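Side-chain contacts in peptidyl tryptophan dihydroxylase (PDB 7CTQ), which uses FAD to dihydroxylate a peptidyl tryptophan, a step essential for making the cysteine tryptophylquinone cofactor of quinohemoprotein amine dehydrogenase: residues Gly60-Gln65 against Arg99-Arg104; Arg72-His75 against Gln80-Leu83; Ala150-Gly155 against Arg309-Phe314. All blocks are in the same frame, centred on the assembly; numbering follows the deposited sequence.

Three separate pieces of one flavoprotein chain are compared here, and no two share an element: their centres lie 30 to 32 Å apart. Contacts 1 and 3 are partly buried, whereas contact 2 is a surface contact at the margin of a sheet. Contact 2 is nested within the span of chain that contact 1 closes, and contact 3 opens after both. Their chemistry differs accordingly. In contact 1 one carboxylate receives backbone amides of a loop; contact 2 relies on main-chain hydrogen bonds with most side-chain pairs lying alongside each other; contact 3 couples a water-assisted salt bridge to a leucine-phenylalanine contact between a strand and a long helix.

Contact 1: residues Gly60-Gln65 against Arg99-Arg104; sequences GGALRQ and RDDLQR
Asp101, on helix 91-104, turns its carboxylate onto the main chain of Gly61 and Ala62, and one oxygen serves both amides. The bond from Ala62 N to Asp101 OD2 is 3.1 Å long with an N-H...O angle of 151°, and it uses the syn lone pair, on the side of the other oxygen. Gly61 N is also 3.1 Å from Asp101 OD2, but an angle of 120° makes this a weak hydrogen bond. The carboxylate is presented by a first torsion of -53°, with CG beside the backbone N and anti to the carbonyl carbon. The other oxygen, OD1, has a charged partner on its own helix: Arg104 NH2 forms a salt bridge with Asp101 OD1 at 3.5 Å. That charge probably stabilises the anionic form of a buried carboxylate. The Arg104 guanidinium also lays one face over Asp100 O, toward the rim of the group. Ala62 CB comes within 3.2 Å of Asp101 OD1, a close carbon-oxygen approach beside the bonds; its apolar neighbours are Ala97 and Leu98. On the same helix, Leu102 packs on Ala18, Ala21 and Ile22 of helix 15-27. The carboxylate thus ties the loop following helix 48-56 to a helix packed against the FAD-binding fold, whose GxGxxG pattern probably forms the Rossmann-type turn leading into helix 15-27.

Contact 2: residues Arg72-His75 against Gln80-Leu83; sequences RQVH and QLHL
Val74 and Leu81 form the tight part of this contact, an antiparallel hydrogen-bonded pair joined in both directions. Val74 N donates to Leu81 O over 2.8 Å at an N-H...O angle of 157°, and Leu81 N returns a bond to Val74 O over 3.0 Å. Their side chains run side by side, pointing the same way, with Leu81 CD2 3.9 Å from Val74 CB. The leucine achieves this by setting CG anti to its backbone N (chi1 -178°), which sends the branch along the valine. Leu81 is exposed, whereas Val74 is only partly so and also meets Val176 of strand 173-179.

Strands 67-76 and 79-83 make a beta hairpin, and 67-76 is also joined in parallel to 173-179, where Gln73 and His75 have backbone bonds to Ser174, Val176 and Ser178. Strand 79-83 is therefore the more peripheral of the two partners, and its exposed Gln80, Leu81 and His82 form the solvent side of the contact.

On the face carrying Gln73 and His82, amide and imidazole planes lie only 10° apart. Gln73 CG comes 3.5 Å from His82 ND1, and Gln73 OE1 comes 3.6 Å from His82 CE1, while the amide chain is extended beyond CG. Gln73 is further covered by Leu224 and Leu228 of helix 223-228. Next to it, Gln80 CB sits over one face of the His75 ring, near its rim, and the end of the Gln80 side chain leads away.

The pairing loosens at the other end: Arg72 N to Leu83 O is a weak hydrogen bond of 3.5 Å. Arg72 CD touches Leu83 CD2 at 4.1 Å, but the guanidinium has its salt bridge with Glu86, and NH2 also bonds a hexanediol, probably from the crystallisation liquor.

Contact 3: residues Ala150-Gly155 against Arg309-Phe314; sequences ADRLRG and RIEQLF
Glu311 and Phe314, nearly one turn apart on helix 299-327, reach Arg152, at a corner of the chain, and Leu153 of strand 153-154. In sequence order, Ile310 comes first and rests on Leu248 and Met265. Glu311 then makes the polar half of the contact. Its CG is anti to the backbone N (chi1 174°) and the chain is extended beyond it, which carries the carboxylate out to the arginine. Arg152 NE donates to Glu311 OE2 at 3.0 Å, and an N-H...O angle of 163° makes this a nearly straight bond within a salt bridge. The acceptor lies at the edge of the guanidinium, close to its plane. The donor, however, meets OE2 on the syn side but 35° out of the carboxylate plane, in keeping with two flat groups turned steeply against each other.

A water spans the same pair, accepting from Arg152 NH2 at 2.6 Å and donating to Glu311 OE2 at 2.8 Å, so OE2 receives two hydrogen bonds and the guanidinium is held at two nitrogens. With an alanine in place of Glu311, Arg152 would probably lose its charge mate and the water its acceptor, leaving the guanidinium free to swing.

Phe314 supplies the apolar half: its CE2 is 3.9 Å from Leu153 CD1 and 4.0 Å from Leu153 CB.

Arg152 and Leu153 both face Leu248 in a classic beta bulge. The helix thus packs beside the three-stranded antiparallel sheet of 153-154, 247-249 and 265-266, with Phe314 also touching Met265 and Leu313 facing helix 274-282.

Contact 1: residues Gly60-Gln65 against Arg99-Arg104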
ATOM      1  N   GLY A  60      -7.734 -10.710  10.471  1.00 81.65           N
ATOM      2  CA  GLY A  60      -8.614 -10.050  11.420  1.00 89.68           C
ATOM      3  C   GLY A  60      -8.483 -10.533  12.851  1.00 84.01           C
ATOM      4  O   GLY A  60      -8.958  -9.855  13.765  1.00 89.01           O
ATOM      5  N   GLY A  61      -7.872 -11.696  13.072  1.00 87.13           N
ATOM      6  CA  GLY A  61      -7.632 -12.133  14.439  1.00 95.46           C
ATOM      7  C   GLY A  61      -6.566 -11.298  15.120  1.00 96.78           C
ATOM      8  O   GLY A  61      -6.703 -10.922  16.289  1.00 90.62           O
ATOM      9  N   ALA A  62      -5.498 -10.990  14.393  1.00 89.96           N
ATOM     10  CA  ALA A  62      -4.393 -10.124  14.760  1.00 89.89           C
ATOM     11  C   ALA A  62      -4.813  -8.694  14.963  1.00 89.49           C
ATOM     12  O   ALA A  62      -3.951  -7.819  15.091  1.00 88.53           O
ATOM     13  CB  ALA A  62      -3.318 -10.193  13.674  1.00 81.46           C
ATOM     14  N   LEU A  63      -6.115  -8.424  15.008  1.00 92.12           N
ATOM     15  CA  LEU A  63      -6.626  -7.100  14.695  1.00 89.36           C
ATOM     16  C   LEU A  63      -7.155  -6.358  15.911  1.00 93.94           C
ATOM     17  O   LEU A  63      -6.667  -5.271  16.229  1.00 98.55           O
ATOM     18  CB  LEU A  63      -7.739  -7.202  13.660  1.00 94.62           C
ATOM     19  CG  LEU A  63      -8.038  -5.885  12.983  1.00 89.91           C
ATOM     20  CD1 LEU A  63      -6.894  -5.656  12.054  1.00 89.13           C
ATOM     21  CD2 LEU A  63      -9.282  -6.000  12.196  1.00 84.36           C
ATOM     22  N   ARG A  64      -8.167  -6.915  16.582  1.00 93.90           N
ATOM     23  CA  ARG A  64      -8.987  -6.127  17.491  1.00 95.47           C
ATOM     24  C   ARG A  64      -8.363  -5.946  18.870  1.00 94.30           C
ATOM     25  O   ARG A  64      -8.741  -5.011  19.585  1.00 91.55           O
ATOM     26  CB  ARG A  64     -10.374  -6.761  17.615  1.00 94.24           C
ATOM     27  CG  ARG A  64     -11.469  -5.743  17.853  1.00 88.19           C
ATOM     28  CD  ARG A  64     -11.405  -4.628  16.820  1.00 88.29           C
ATOM     29  NE  ARG A  64     -12.421  -3.608  17.058  1.00 92.39           N
ATOM     30  CZ  ARG A  64     -13.287  -3.186  16.144  1.00 86.90           C
ATOM     31  NH1 ARG A  64     -14.176  -2.252  16.458  1.00 82.44           N
ATOM     32  NH2 ARG A  64     -13.263  -3.695  14.919  1.00 82.13           N
ATOM     33  N   GLN A  65      -7.425  -6.804  19.263  1.00 93.97           N
ATOM     34  CA  GLN A  65      -6.663  -6.564  20.483  1.00 95.48           C
ATOM     35  C   GLN A  65      -5.492  -5.619  20.248  1.00 92.61           C
ATOM     36  O   GLN A  65      -4.860  -5.175  21.215  1.00 87.61           O
ATOM     37  CB  GLN A  65      -6.164  -7.886  21.076  1.00 95.27           C
ATOM     38  CG  GLN A  65      -7.171  -9.032  21.020  1.00102.23           C
ATOM     39  CD  GLN A  65      -7.343  -9.596  19.618  1.00102.80           C
ATOM     40  OE1 GLN A  65      -6.368  -9.780  18.889  1.00 97.13           O
ATOM     41  NE2 GLN A  65      -8.590  -9.846  19.226  1.00102.54           N
ATOM     42  N   ARG A  99       1.562 -13.092  13.549  1.00 69.65           N
ATOM     43  CA  ARG A  99       2.165 -14.420  13.503  1.00 75.90           C
ATOM     44  C   ARG A  99       1.169 -15.504  13.904  1.00 73.68           C
ATOM     45  O   ARG A  99       1.261 -16.634  13.413  1.00 65.12           O
ATOM     46  CB  ARG A  99       3.396 -14.465  14.409  1.00 68.46           C
ATOM     47  CG  ARG A  99       4.032 -13.106  14.668  1.00 76.58           C
ATOM     48  CD  ARG A  99       4.531 -12.469  13.388  1.00 76.82           C
ATOM     49  NE  ARG A  99       5.961 -12.692  13.203  1.00 88.63           N
ATOM     50  CZ  ARG A  99       6.911 -12.021  13.849  1.00 91.64           C
ATOM     51  NH1 ARG A  99       6.580 -11.078  14.723  1.00 84.86           N
ATOM     52  NH2 ARG A  99       8.192 -12.287  13.620  1.00 88.80           N
ATOM     53  N   ASP A 100       0.216 -15.183  14.789  1.00 73.12           N
ATOM     54  CA  ASP A 100      -0.803 -16.156  15.184  1.00 74.06           C
ATOM     55  C   ASP A 100      -1.672 -16.544  13.997  1.00 71.05           C
ATOM     56  O   ASP A 100      -1.947 -17.729  13.770  1.00 67.95           O
ATOM     57  CB  ASP A 100      -1.680 -15.595  16.310  1.00 78.58           C
ATOM     58  CG  ASP A 100      -0.880 -15.145  17.516  1.00 87.23           C
ATOM     59  OD1 ASP A 100       0.341 -15.424  17.556  1.00 82.82           O
ATOM     60  OD2 ASP A 100      -1.464 -14.494  18.416  1.00 86.19           O
ATOM     61  N   ASP A 101      -2.121 -15.549  13.230  1.00 75.81           N
ATOM     62  CA  ASP A 101      -2.957 -15.826  12.068  1.00 67.73           C
ATOM     63  C   ASP A 101      -2.211 -16.646  11.028  1.00 63.02           C
ATOM     64  O   ASP A 101      -2.819 -17.463  10.328  1.00 67.05           O
ATOM     65  CB  ASP A 101      -3.457 -14.520  11.460  1.00 69.45           C
ATOM     66  CG  ASP A 101      -4.146 -13.636  12.479  1.00 83.80           C
ATOM     67  OD1 ASP A 101      -3.566 -13.426  13.567  1.00 82.95           O
ATOM     68  OD2 ASP A 101      -5.269 -13.157  12.194  1.00 84.51           O
ATOM     69  N   LEU A 102      -0.898 -16.452  10.918  1.00 64.86           N
ATOM     70  CA  LEU A 102      -0.118 -17.252   9.982  1.00 62.35           C
ATOM     71  C   LEU A 102      -0.042 -18.708  10.437  1.00 64.63           C
ATOM     72  O   LEU A 102      -0.334 -19.629   9.659  1.00 53.35           O
ATOM     73  CB  LEU A 102       1.274 -16.640   9.817  1.00 53.95           C
ATOM     74  CG  LEU A 102       1.287 -15.290   9.082  1.00 63.19           C
ATOM     75  CD1 LEU A 102       2.579 -14.516   9.345  1.00 58.04           C
ATOM     76  CD2 LEU A 102       1.066 -15.479   7.578  1.00 46.42           C
ATOM     77  N   GLN A 103       0.327 -18.936  11.702  1.00 62.03           N
ATOM     78  CA  GLN A 103       0.383 -20.303  12.211  1.00 61.11           C
ATOM     79  C   GLN A 103      -0.992 -20.954  12.169  1.00 59.54           C
ATOM     80  O   GLN A 103      -1.114 -22.146  11.866  1.00 69.92           O
ATOM     81  CB  GLN A 103       0.960 -20.320  13.626  1.00 58.71           C
ATOM     82  CG  GLN A 103       2.465 -20.564  13.651  1.00 68.21           C
ATOM     83  CD  GLN A 103       3.089 -20.381  15.027  1.00 74.97           C
ATOM     84  OE1 GLN A 103       2.707 -19.487  15.785  1.00 80.50           O
ATOM     85  NE2 GLN A 103       4.061 -21.230  15.353  1.00 68.84           N
ATOM     86  N   ARG A 104      -2.046 -20.176  12.422  1.00 62.96           N
ATOM     87  CA  ARG A 104      -3.397 -20.706  12.276  1.00 63.13           C
ATOM     88  C   ARG A 104      -3.657 -21.169  10.845  1.00 72.02           C
ATOM     89  O   ARG A 104      -4.341 -22.176  10.623  1.00 66.33           O
ATOM     90  CB  ARG A 104      -4.415 -19.647  12.697  1.00 66.84           C
ATOM     91  CG  ARG A 104      -5.810 -20.187  12.970  1.00 81.08           C
ATOM     92  CD  ARG A 104      -6.429 -19.554  14.214  1.00 79.34           C
ATOM     93  NE  ARG A 104      -6.262 -18.104  14.239  1.00 79.21           N
ATOM     94  CZ  ARG A 104      -5.434 -17.459  15.056  1.00 81.06           C
ATOM     95  NH1 ARG A 104      -4.698 -18.137  15.930  1.00 74.56           N
ATOM     96  NH2 ARG A 104      -5.343 -16.135  15.004  1.00 79.61           N
TER

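Contact 2: residues Arg72-His75 against Gln80-Leu83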
ATOM      1  N   ARG A  72     -10.623  12.021  17.497  1.00 84.20           N
ATOM      2  CA  ARG A  72      -9.588  12.558  16.610  1.00 76.80           C
ATOM      3  C   ARG A  72      -9.915  13.989  16.200  1.00 75.54           C
ATOM      4  O   ARG A  72     -10.809  14.204  15.375  1.00 81.62           O
ATOM      5  CB  ARG A  72      -9.443  11.674  15.383  1.00 70.72           C
ATOM      6  CG  ARG A  72      -8.502  12.239  14.352  1.00 68.52           C
ATOM      7  CD  ARG A  72      -8.249  11.215  13.299  1.00 67.76           C
ATOM      8  NE  ARG A  72      -8.135   9.887  13.884  1.00 71.06           N
ATOM      9  CZ  ARG A  72      -7.917   8.786  13.175  1.00 81.68           C
ATOM     10  NH1 ARG A  72      -7.821   7.609  13.780  1.00 88.03           N
ATOM     11  NH2 ARG A  72      -7.796   8.865  11.857  1.00 75.05           N
ATOM     12  N   GLN A  73      -9.172  14.958  16.741  1.00 68.48           N
ATOM     13  CA  GLN A  73      -9.257  16.336  16.272  1.00 68.69           C
ATOM     14  C   GLN A  73      -8.520  16.480  14.941  1.00 72.79           C
ATOM     15  O   GLN A  73      -7.416  15.954  14.764  1.00 64.04           O
ATOM     16  CB  GLN A  73      -8.670  17.300  17.312  1.00 72.80           C
ATOM     17  CG  GLN A  73      -9.713  18.037  18.160  1.00 75.35           C
ATOM     18  CD  GLN A  73      -9.105  19.059  19.122  1.00 79.15           C
ATOM     19  OE1 GLN A  73      -9.450  20.244  19.095  1.00 76.46           O
ATOM     20  NE2 GLN A  73      -8.209  18.597  19.985  1.00 82.96           N
ATOM     21  N   VAL A  74      -9.140  17.179  13.995  1.00 72.88           N
ATOM     22  CA  VAL A  74      -8.558  17.396  12.673  1.00 66.32           C
ATOM     23  C   VAL A  74      -8.498  18.896  12.417  1.00 67.11           C
ATOM     24  O   VAL A  74      -9.531  19.577  12.431  1.00 68.45           O
ATOM     25  CB  VAL A  74      -9.350  16.675  11.571  1.00 72.46           C
ATOM     26  CG1 VAL A  74      -9.209  17.414  10.247  1.00 67.35           C
ATOM     27  CG2 VAL A  74      -8.863  15.237  11.427  1.00 58.79           C
ATOM     28  N   HIS A  75      -7.287  19.409  12.205  1.00 57.25           N
ATOM     29  CA  HIS A  75      -7.044  20.820  11.923  1.00 54.12           C
ATOM     30  C   HIS A  75      -6.462  20.914  10.516  1.00 59.76           C
ATOM     31  O   HIS A  75      -5.339  20.457  10.271  1.00 50.09           O
ATOM     32  CB  HIS A  75      -6.099  21.441  12.953  1.00 59.17           C
ATOM     33  CG  HIS A  75      -6.732  21.699  14.286  1.00 66.51           C
ATOM     34  ND1 HIS A  75      -7.436  20.737  14.979  1.00 64.45           N
ATOM     35  CD2 HIS A  75      -6.741  22.806  15.067  1.00 66.86           C
ATOM     36  CE1 HIS A  75      -7.865  21.244  16.121  1.00 63.19           C
ATOM     37  NE2 HIS A  75      -7.456  22.498  16.200  1.00 61.01           N
ATOM     38  N   GLN A  80     -11.413  23.667  12.553  1.00 79.78           N
ATOM     39  CA  GLN A  80     -11.319  22.757  13.694  1.00 73.56           C
ATOM     40  C   GLN A  80     -12.485  21.779  13.607  1.00 80.17           C
ATOM     41  O   GLN A  80     -13.648  22.165  13.762  1.00 95.81           O
ATOM     42  CB  GLN A  80     -11.325  23.523  15.014  1.00 78.29           C
ATOM     43  CG  GLN A  80     -10.828  24.965  14.928  1.00 88.63           C
ATOM     44  CD  GLN A  80     -11.949  25.979  14.685  1.00 99.11           C
ATOM     45  OE1 GLN A  80     -13.065  25.825  15.191  1.00 93.71           O
ATOM     46  NE2 GLN A  80     -11.642  27.032  13.927  1.00 90.25           N
ATOM     47  N   LEU A  81     -12.173  20.511  13.368  1.00 75.91           N
ATOM     48  CA  LEU A  81     -13.146  19.493  12.988  1.00 78.78           C
ATOM     49  C   LEU A  81     -12.960  18.277  13.887  1.00 87.27           C
ATOM     50  O   LEU A  81     -11.836  17.792  14.040  1.00 88.39           O
ATOM     51  CB  LEU A  81     -12.942  19.129  11.517  1.00 74.52           C
ATOM     52  CG  LEU A  81     -13.798  18.126  10.755  1.00 76.37           C
ATOM     53  CD1 LEU A  81     -13.928  18.624   9.331  1.00 73.80           C
ATOM     54  CD2 LEU A  81     -13.171  16.743  10.798  1.00 66.44           C
ATOM     55  N   HIS A  82     -14.046  17.791  14.493  1.00 94.27           N
ATOM     56  CA  HIS A  82     -13.985  16.707  15.478  1.00 93.15           C
ATOM     57  C   HIS A  82     -14.646  15.448  14.912  1.00 96.47           C
ATOM     58  O   HIS A  82     -15.797  15.133  15.215  1.00106.00           O
ATOM     59  CB  HIS A  82     -14.638  17.144  16.800  1.00 84.53           C
ATOM     60  CG  HIS A  82     -14.202  18.495  17.275  1.00 97.26           C
ATOM     61  ND1 HIS A  82     -13.198  18.667  18.204  1.00100.75           N
ATOM     62  CD2 HIS A  82     -14.635  19.739  16.955  1.00101.29           C
ATOM     63  CE1 HIS A  82     -13.028  19.958  18.434  1.00101.56           C
ATOM     64  NE2 HIS A  82     -13.888  20.631  17.689  1.00 96.35           N
ATOM     65  N   LEU A  83     -13.891  14.720  14.087  1.00 96.99           N
ATOM     66  CA  LEU A  83     -14.283  13.428  13.537  1.00 95.39           C
ATOM     67  C   LEU A  83     -14.125  12.326  14.594  1.00102.08           C
ATOM     68  O   LEU A  83     -13.527  12.528  15.655  1.00106.08           O
ATOM     69  CB  LEU A  83     -13.443  13.126  12.288  1.00 91.61           C
ATOM     70  CG  LEU A  83     -13.300  11.732  11.654  1.00102.72           C
ATOM     71  CD1 LEU A  83     -13.104  11.843  10.147  1.00104.94           C
ATOM     72  CD2 LEU A  83     -12.166  10.920  12.284  1.00 88.65           C
TER

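Contact 3: residues Ala150-Gly155 against Arg309-Phe314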
ATOM      1  N   ALA A 150      17.029   0.395  -7.511  1.00 65.98           N
ATOM      2  CA  ALA A 150      16.687   1.619  -8.225  1.00 63.10           C
ATOM      3  C   ALA A 150      15.181   1.849  -8.151  1.00 55.07           C
ATOM      4  O   ALA A 150      14.395   0.916  -7.971  1.00 56.42           O
ATOM      5  CB  ALA A 150      17.147   1.557  -9.684  1.00 48.13           C
ATOM      6  N   ASP A 151      14.783   3.110  -8.259  1.00 45.79           N
ATOM      7  CA  ASP A 151      13.378   3.485  -8.241  1.00 38.97           C
ATOM      8  C   ASP A 151      12.860   3.640  -9.663  1.00 40.69           C
ATOM      9  O   ASP A 151      13.562   4.161 -10.538  1.00 41.93           O
ATOM     10  CB  ASP A 151      13.171   4.794  -7.478  1.00 37.39           C
ATOM     11  CG  ASP A 151      13.763   4.756  -6.081  1.00 44.15           C
ATOM     12  OD1 ASP A 151      13.901   3.646  -5.506  1.00 43.26           O
ATOM     13  OD2 ASP A 151      14.078   5.846  -5.566  1.00 44.29           O
ATOM     14  N   ARG A 152      11.632   3.164  -9.891  1.00 43.19           N
ATOM     15  CA  ARG A 152      10.906   3.504 -11.112  1.00 35.59           C
ATOM     16  C   ARG A 152      10.366   4.928 -11.053  1.00 34.65           C
ATOM     17  O   ARG A 152      10.434   5.662 -12.042  1.00 32.04           O
ATOM     18  CB  ARG A 152       9.770   2.518 -11.336  1.00 34.74           C
ATOM     19  CG  ARG A 152       9.013   2.732 -12.619  1.00 36.85           C
ATOM     20  CD  ARG A 152       8.661   1.393 -13.240  1.00 47.60           C
ATOM     21  NE  ARG A 152       8.097   1.526 -14.588  1.00 54.44           N
ATOM     22  CZ  ARG A 152       8.803   1.490 -15.717  1.00 45.49           C
ATOM     23  NH1 ARG A 152      10.121   1.323 -15.689  1.00 40.50           N
ATOM     24  NH2 ARG A 152       8.182   1.624 -16.880  1.00 43.17           N
ATOM     25  N   LEU A 153       9.820   5.328  -9.907  1.00 30.82           N
ATOM     26  CA  LEU A 153       9.404   6.703  -9.661  1.00 26.16           C
ATOM     27  C   LEU A 153       9.711   7.063  -8.219  1.00 32.76           C
ATOM     28  O   LEU A 153       9.664   6.207  -7.331  1.00 27.92           O
ATOM     29  CB  LEU A 153       7.908   6.906  -9.891  1.00 25.49           C
ATOM     30  CG  LEU A 153       7.465   6.798 -11.336  1.00 40.77           C
ATOM     31  CD1 LEU A 153       5.956   6.628 -11.365  1.00 36.33           C
ATOM     32  CD2 LEU A 153       7.918   8.045 -12.082  1.00 35.89           C
ATOM     33  N   ARG A 154       9.984   8.345  -7.994  1.00 27.14           N
ATOM     34  CA  ARG A 154      10.295   8.851  -6.665  1.00 32.11           C
ATOM     35  C   ARG A 154       9.705  10.243  -6.551  1.00 33.12           C
ATOM     36  O   ARG A 154       9.980  11.101  -7.393  1.00 34.82           O
ATOM     37  CB  ARG A 154      11.802   8.883  -6.415  1.00 30.19           C
ATOM     38  CG  ARG A 154      12.154   9.023  -4.946  1.00 35.76           C
ATOM     39  CD  ARG A 154      13.645   8.897  -4.682  1.00 40.90           C
ATOM     40  NE  ARG A 154      13.878   8.976  -3.244  1.00 32.94           N
ATOM     41  CZ  ARG A 154      14.019   7.924  -2.447  1.00 34.80           C
ATOM     42  NH1 ARG A 154      14.201   8.108  -1.141  1.00 39.72           N
ATOM     43  NH2 ARG A 154      14.009   6.698  -2.950  1.00 35.94           N
ATOM     44  N   GLY A 155       8.866  10.453  -5.543  1.00 34.16           N
ATOM     45  CA  GLY A 155       8.248  11.740  -5.348  1.00 31.83           C
ATOM     46  C   GLY A 155       9.125  12.669  -4.539  1.00 36.33           C
ATOM     47  O   GLY A 155      10.274  12.353  -4.219  1.00 31.99           O
ATOM     48  N   ARG A 309       0.235  -3.579 -12.615  1.00 27.33           N
ATOM     49  CA  ARG A 309      -0.703  -3.374 -11.514  1.00 29.65           C
ATOM     50  C   ARG A 309      -0.081  -2.509 -10.420  1.00 28.62           C
ATOM     51  O   ARG A 309      -0.690  -1.534  -9.959  1.00 27.87           O
ATOM     52  CB  ARG A 309      -1.166  -4.721 -10.940  1.00 30.07           C
ATOM     53  CG  ARG A 309      -1.960  -4.582  -9.624  1.00 32.15           C
ATOM     54  CD  ARG A 309      -2.577  -5.906  -9.132  1.00 31.36           C
ATOM     55  NE  ARG A 309      -3.147  -5.776  -7.786  1.00 33.88           N
ATOM     56  CZ  ARG A 309      -4.342  -5.236  -7.535  1.00 39.30           C
ATOM     57  NH1 ARG A 309      -5.088  -4.779  -8.534  1.00 33.01           N
ATOM     58  NH2 ARG A 309      -4.794  -5.151  -6.291  1.00 33.66           N
ATOM     59  N   ILE A 310       1.144  -2.850  -9.993  1.00 32.78           N
ATOM     60  CA  ILE A 310       1.802  -2.095  -8.926  1.00 26.88           C
ATOM     61  C   ILE A 310       1.957  -0.629  -9.318  1.00 30.87           C
ATOM     62  O   ILE A 310       1.729   0.275  -8.506  1.00 30.51           O
ATOM     63  CB  ILE A 310       3.168  -2.729  -8.583  1.00 31.22           C
ATOM     64  CG1 ILE A 310       2.997  -4.113  -7.945  1.00 29.73           C
ATOM     65  CG2 ILE A 310       3.960  -1.823  -7.674  1.00 33.85           C
ATOM     66  CD1 ILE A 310       2.045  -4.138  -6.781  1.00 34.06           C
ATOM     67  N   GLU A 311       2.361  -0.364 -10.564  1.00 30.79           N
ATOM     68  CA  GLU A 311       2.545   1.022 -10.976  1.00 29.21           C
ATOM     69  C   GLU A 311       1.213   1.774 -10.981  1.00 29.34           C
ATOM     70  O   GLU A 311       1.129   2.906 -10.480  1.00 30.39           O
ATOM     71  CB  GLU A 311       3.227   1.074 -12.345  1.00 31.77           C
ATOM     72  CG  GLU A 311       3.313   2.487 -12.914  1.00 36.15           C
ATOM     73  CD  GLU A 311       4.393   2.645 -13.975  1.00 56.74           C
ATOM     74  OE1 GLU A 311       4.536   3.770 -14.494  1.00 52.66           O
ATOM     75  OE2 GLU A 311       5.103   1.658 -14.289  1.00 55.42           O
ATOM     76  N   GLN A 312       0.151   1.154 -11.504  1.00 28.90           N
ATOM     77  CA  GLN A 312      -1.143   1.836 -11.505  1.00 33.40           C
ATOM     78  C   GLN A 312      -1.662   2.071 -10.082  1.00 35.32           C
ATOM     79  O   GLN A 312      -2.209   3.147  -9.785  1.00 26.30           O
ATOM     80  CB  GLN A 312      -2.150   1.057 -12.346  1.00 33.44           C
ATOM     81  CG  GLN A 312      -1.812   1.095 -13.828  1.00 34.16           C
ATOM     82  CD  GLN A 312      -1.670   2.519 -14.373  1.00 44.66           C
ATOM     83  OE1 GLN A 312      -0.596   2.927 -14.838  1.00 46.37           O
ATOM     84  NE2 GLN A 312      -2.745   3.284 -14.294  1.00 37.91           N
ATOM     85  N   LEU A 313      -1.495   1.089  -9.183  1.00 30.81           N
ATOM     86  CA  LEU A 313      -1.855   1.304  -7.781  1.00 31.13           C
ATOM     87  C   LEU A 313      -1.090   2.491  -7.200  1.00 30.92           C
ATOM     88  O   LEU A 313      -1.690   3.409  -6.624  1.00 32.30           O
ATOM     89  CB  LEU A 313      -1.588   0.036  -6.948  1.00 31.08           C
ATOM     90  CG  LEU A 313      -2.492  -1.202  -7.070  1.00 39.29           C
ATOM     91  CD1 LEU A 313      -1.950  -2.339  -6.201  1.00 35.41           C
ATOM     92  CD2 LEU A 313      -3.942  -0.924  -6.692  1.00 33.33           C
ATOM     93  N   PHE A 314       0.241   2.491  -7.357  1.00 30.56           N
ATOM     94  CA  PHE A 314       1.077   3.586  -6.863  1.00 29.06           C
ATOM     95  C   PHE A 314       0.561   4.931  -7.334  1.00 32.59           C
ATOM     96  O   PHE A 314       0.400   5.867  -6.543  1.00 27.33           O
ATOM     97  CB  PHE A 314       2.520   3.392  -7.335  1.00 32.11           C
ATOM     98  CG  PHE A 314       3.435   4.556  -7.018  1.00 33.31           C
ATOM     99  CD1 PHE A 314       4.007   4.692  -5.747  1.00 30.34           C
ATOM    100  CD2 PHE A 314       3.735   5.504  -7.986  1.00 27.11           C
ATOM    101  CE1 PHE A 314       4.854   5.748  -5.471  1.00 32.51           C
ATOM    102  CE2 PHE A 314       4.571   6.566  -7.713  1.00 31.04           C
ATOM    103  CZ  PHE A 314       5.130   6.695  -6.452  1.00 31.56           C
TER
HETATM  104  O   HOH W   1       5.747   2.483 -16.853  1.00 39.10           O